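Local coordinates for protein glutathione-dependent peroxiredoxin (Sinorhizobium meliloti, PDB 3UMA) that probably reduces hydrogen peroxide and organic hydroperoxides to water and alcohols at the expense of glutathione, as a thiol-specific peroxidase of the Prx5 subfamily, at residues A[60-65]-A[95-100]; A[99-104]-A[145-150]. All blocks are in the same frame, centred on the assembly; numbering follows the deposited sequence.

Contact 1 (A[60-65]-A[95-100])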
# COMPACT_ATOMS: atom_id res chain seq x y z
N VAL A 60 4.56 0.76 -7.85
CA VAL A 60 3.12 0.74 -7.59
C VAL A 60 2.93 0.48 -6.10
O VAL A 60 3.35 -0.56 -5.60
CB VAL A 60 2.41 -0.34 -8.41
CG1 VAL A 60 0.99 -0.61 -7.85
CG2 VAL A 60 2.33 0.09 -9.86
N LEU A 61 2.36 1.46 -5.39
CA LEU A 61 2.05 1.30 -3.98
C LEU A 61 0.54 1.24 -3.80
O LEU A 61 -0.17 2.14 -4.25
CB LEU A 61 2.59 2.47 -3.15
CG LEU A 61 2.26 2.47 -1.64
CD1 LEU A 61 2.92 1.30 -0.90
CD2 LEU A 61 2.64 3.77 -0.97
N PHE A 62 0.04 0.20 -3.14
CA PHE A 62 -1.35 0.26 -2.70
C PHE A 62 -1.49 0.08 -1.19
O PHE A 62 -0.75 -0.69 -0.59
CB PHE A 62 -2.28 -0.67 -3.50
CG PHE A 62 -1.98 -2.14 -3.35
CD1 PHE A 62 -0.87 -2.72 -3.97
CD2 PHE A 62 -2.85 -2.96 -2.64
CE1 PHE A 62 -0.62 -4.07 -3.85
CE2 PHE A 62 -2.61 -4.34 -2.53
CZ PHE A 62 -1.50 -4.90 -3.12
N ALA A 63 -2.44 0.81 -0.61
CA ALA A 63 -2.70 0.73 0.82
C ALA A 63 -4.04 0.05 1.11
O ALA A 63 -5.02 0.26 0.38
CB ALA A 63 -2.66 2.08 1.45
N VAL A 64 -4.09 -0.72 2.19
CA VAL A 64 -5.31 -1.42 2.59
C VAL A 64 -5.66 -1.06 4.05
O VAL A 64 -4.76 -0.82 4.87
CB VAL A 64 -5.18 -2.97 2.43
CG1 VAL A 64 -4.89 -3.37 0.97
CG2 VAL A 64 -4.06 -3.53 3.33
N PRO A 65 -6.97 -0.99 4.38
CA PRO A 65 -7.36 -0.82 5.78
C PRO A 65 -6.85 -1.93 6.70
O PRO A 65 -6.52 -1.66 7.83
CB PRO A 65 -8.90 -0.84 5.72
CG PRO A 65 -9.17 -0.14 4.41
CD PRO A 65 -8.10 -0.70 3.47
N ILE A 95 6.38 -3.67 -6.57
CA ILE A 95 5.02 -3.48 -6.06
C ILE A 95 5.03 -3.67 -4.54
O ILE A 95 5.65 -4.61 -4.02
CB ILE A 95 4.02 -4.46 -6.70
CG1 ILE A 95 4.10 -4.39 -8.24
CG2 ILE A 95 2.57 -4.15 -6.21
CD1 ILE A 95 3.40 -5.56 -8.94
N ALA A 96 4.34 -2.76 -3.85
CA ALA A 96 4.23 -2.81 -2.40
C ALA A 96 2.80 -2.60 -1.94
O ALA A 96 2.09 -1.79 -2.51
CB ALA A 96 5.11 -1.77 -1.75
N VAL A 97 2.39 -3.35 -0.92
CA VAL A 97 1.19 -3.06 -0.15
C VAL A 97 1.61 -2.56 1.23
O VAL A 97 2.56 -3.06 1.82
CB VAL A 97 0.25 -4.32 -0.04
CG1 VAL A 97 0.96 -5.51 0.64
CG2 VAL A 97 -1.09 -3.97 0.66
N VAL A 98 0.91 -1.55 1.73
CA VAL A 98 1.16 -1.02 3.06
C VAL A 98 -0.14 -1.09 3.85
O VAL A 98 -1.23 -0.88 3.29
CB VAL A 98 1.71 0.44 3.01
CG1 VAL A 98 0.76 1.39 2.33
CG2 VAL A 98 2.07 0.97 4.43
N ALA A 99 -0.03 -1.38 5.15
CA ALA A 99 -1.21 -1.39 6.06
C ALA A 99 -0.80 -0.98 7.45
O ALA A 99 0.35 -1.20 7.85
CB ALA A 99 -1.84 -2.74 6.11
N VAL A 100 -1.75 -0.40 8.20
CA VAL A 100 -1.58 -0.13 9.62
C VAL A 100 -1.88 -1.43 10.37
O VAL A 100 -2.98 -1.61 10.89
CB VAL A 100 -2.45 1.07 10.07
CG1 VAL A 100 -2.28 1.36 11.59
CG2 VAL A 100 -2.12 2.33 9.22
O HOH W 1 -4.36 0.21 7.18
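Phe62 is gripped through both of its backbone polar atoms: its N donates to Ala96 O at 2.9 Å, and its O accepts from Val98 N at 3.0 Å. Before and after this pair, Ala96 N reaches Val60 O, and Val64 N closes on Val98 O. The bond from Val98 N is the least straight of the four, at 154°, its donor tilted slightly off the carbonyl plane. The same carbonyl, Phe62 O, also receives a C-H...O contact from Val97 CA at 3.1 Å. Past the last direct bond the strands spread, and one water takes over, donating a hydrogen bond to Val64 O and accepting one from Val100 N.

These are neighbouring parallel strands, 60-64 and 95-99, at the centre of the thioredoxin-fold sheet of a peroxiredoxin; the helix-rich chain between them makes the connection a beta-alpha-beta crossover. Val60, Phe62 and Val64 point to the same face as Ile95, Val97 and Ala99, where helices 70-82 and 84-88 pack. Phe62 dominates here. Its CG stands between the backbone N and the carbonyl carbon (chi1 64°), which swings the ring across toward strand 95-99. Val97 CB lies over one ring face, a CH-pi contact 3.9 Å from the centroid, and Ile95 CG2 meets the ring edge in its plane. The ring is further held by a stack with Tyr80 and an edge-to-face contact with His76. Farther along, Val64 spreads its two methyls, CG1 onto Val97 CG2 and CG2 onto Ala99 CB at 3.6 Å. On the reverse face, Leu61 CD1 rests against Ala96 CB and Val98 CG1, while Val98 CG1 also presses on Ala63 CB at 3.6 Å.

Contact 2 (A[99-104]-A[145-150])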
# COMPACT_ATOMS: atom_id res chain seq x y z
N ALA A 99 -0.03 -1.38 5.15
CA ALA A 99 -1.21 -1.39 6.06
C ALA A 99 -0.80 -0.98 7.45
O ALA A 99 0.35 -1.20 7.85
CB ALA A 99 -1.84 -2.74 6.11
N VAL A 100 -1.75 -0.40 8.20
CA VAL A 100 -1.58 -0.13 9.62
C VAL A 100 -1.88 -1.43 10.37
O VAL A 100 -2.98 -1.61 10.89
CB VAL A 100 -2.45 1.07 10.07
CG1 VAL A 100 -2.28 1.36 11.59
CG2 VAL A 100 -2.12 2.33 9.22
N ASN A 101 -0.93 -2.36 10.31
CA ASN A 101 -0.91 -3.63 11.05
C ASN A 101 0.53 -3.83 11.54
O ASN A 101 1.48 -3.30 10.94
CB ASN A 101 -1.22 -4.83 10.13
CG ASN A 101 -2.73 -5.04 9.88
OD1 ASN A 101 -3.48 -5.44 10.77
ND2 ASN A 101 -3.17 -4.76 8.66
N ASP A 102 0.69 -4.63 12.60
CA ASP A 102 2.02 -4.96 13.10
C ASP A 102 2.75 -5.86 12.11
O ASP A 102 2.15 -6.43 11.19
CB ASP A 102 1.92 -5.60 14.50
CG ASP A 102 1.24 -6.96 14.48
OD1 ASP A 102 1.90 -7.93 14.07
OD2 ASP A 102 0.04 -7.08 14.88
N LEU A 103 4.05 -6.04 12.30
CA LEU A 103 4.84 -6.76 11.29
C LEU A 103 4.58 -8.25 11.26
O LEU A 103 4.69 -8.89 10.21
CB LEU A 103 6.34 -6.42 11.43
CG LEU A 103 7.26 -7.12 12.43
CD1 LEU A 103 7.74 -8.44 11.86
CD2 LEU A 103 8.48 -6.23 12.73
N HIS A 104 4.17 -8.84 12.39
CA HIS A 104 3.89 -10.27 12.40
C HIS A 104 2.61 -10.61 11.63
O HIS A 104 2.52 -11.62 10.95
CB HIS A 104 3.83 -10.82 13.82
CG HIS A 104 5.01 -10.45 14.66
ND1 HIS A 104 6.22 -11.10 14.56
CD2 HIS A 104 5.17 -9.48 15.59
CE1 HIS A 104 7.08 -10.55 15.40
NE2 HIS A 104 6.47 -9.57 16.05
N GLY A 145 -10.31 0.31 14.27
CA GLY A 145 -9.75 1.58 14.77
C GLY A 145 -9.20 2.44 13.64
O GLY A 145 -9.76 2.42 12.51
N ILE A 146 -8.12 3.19 13.93
CA ILE A 146 -7.48 4.07 12.96
C ILE A 146 -6.61 3.27 11.99
O ILE A 146 -5.72 2.52 12.41
CB ILE A 146 -6.56 5.17 13.57
CG1 ILE A 146 -7.23 5.99 14.70
CG2 ILE A 146 -6.06 6.11 12.46
CD1 ILE A 146 -8.64 6.53 14.39
N ARG A 147 -6.90 3.43 10.71
CA ARG A 147 -6.22 2.67 9.65
C ARG A 147 -5.96 3.57 8.45
O ARG A 147 -6.23 4.75 8.50
CB ARG A 147 -7.07 1.47 9.22
CG ARG A 147 -7.35 0.44 10.33
CD ARG A 147 -6.07 -0.25 10.82
NE ARG A 147 -6.38 -1.23 11.86
CZ ARG A 147 -6.47 -2.53 11.64
NH1 ARG A 147 -6.29 -3.01 10.42
NH2 ARG A 147 -6.75 -3.35 12.64
N SER A 148 -5.44 3.00 7.37
CA SER A 148 -5.29 3.75 6.14
C SER A 148 -6.57 3.62 5.30
O SER A 148 -7.15 2.54 5.22
CB SER A 148 -4.13 3.19 5.31
OG SER A 148 -3.92 3.96 4.14
N LYS A 149 -6.99 4.73 4.68
CA LYS A 149 -7.85 4.67 3.49
C LYS A 149 -7.31 3.68 2.46
O LYS A 149 -6.07 3.48 2.36
CB LYS A 149 -7.95 6.04 2.84
CG LYS A 149 -8.79 7.00 3.62
CD LYS A 149 -8.97 8.31 2.91
CE LYS A 149 -10.09 9.07 3.59
NZ LYS A 149 -10.08 10.49 3.20
N ARG A 150 -8.20 3.06 1.69
CA ARG A 150 -7.77 2.27 0.53
C ARG A 150 -7.37 3.22 -0.62
O ARG A 150 -8.12 4.13 -0.97
CB ARG A 150 -8.85 1.29 0.09
CG ARG A 150 -8.43 0.34 -1.03
CD ARG A 150 -9.52 -0.71 -1.41
NE ARG A 150 -10.24 -1.22 -0.23
CZ ARG A 150 -9.79 -2.14 0.62
NH1 ARG A 150 -8.60 -2.71 0.48
NH2 ARG A 150 -10.53 -2.46 1.66
O HOH W 1 -4.36 0.21 7.18
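Val100 packs against Arg147 in a small, water-bridged contact where the loop leaving strand 94-99 passes the start of strand 147-156, at the carboxy-terminal edge of the parallel strands in the thioredoxin fold. Val100 is the centre of an inverse gamma turn, closed by a weak bond from Asn101 N to Ala99 O, and from there the chain runs on to helix 103-113, with Asp102 as N-cap. The turn directs the Val100 side chain at the other segment. With CG1 anti to the backbone N (chi1 180°), that methyl comes to Ile146 O at 3.7 Å, while CG2 lies by Ser148 N. Closer to the backbone, Val100 CB meets Arg147 CD at 3.9 Å, the two side chains passing at a slant.

Arg147 bends at chi2 (-65°), which turns CD back toward Val100 and sets the guanidinium beside the turn. Val100 O sits over one face of that group, 3.6 Å from Arg147 NH1; such a position suits a loose electrostatic attraction more than a directed bond. NH1 has its main partner in Pro65 O, and NE makes a weak bond to Leu144 O. A leucine here, with no guanidinium, would probably leave Pro65 O without this donor and Val100 O without the positive charge facing it. One residue on, Ser148 OG donates to Lys149 O at 2.8 Å, using a lone pair of that oxygen, within the plane of its carbonyl. The water that takes the N-H of Val100 also accepts from Ser148 N at 3.0 Å, joining the two backbones.

How the contacts relate
Contacts 1 and 2 lie with their centres 9 Å apart and share Ala99 and Val100, so the strand paired in contact 1 runs directly into the loop of contact 2. Strands 58-64 and 147-156 are neighbours in the same sheet, and Pro65, just past the first, meets Arg147 at the start of the second, with Pro65 O 2.9 Å from Arg147 NH1. Ala63 CB also touches Ser148 OG at 3.5 Å, and one water is shared by both contacts. Contact 1 reaches closer to the predicted peroxidatic Cys72: the side chain of Val64 is about 4 Å from that of Cys72, that of Asn101 in contact 2 about 7 Å, though Arg150, within 145-150, packs on this cysteine.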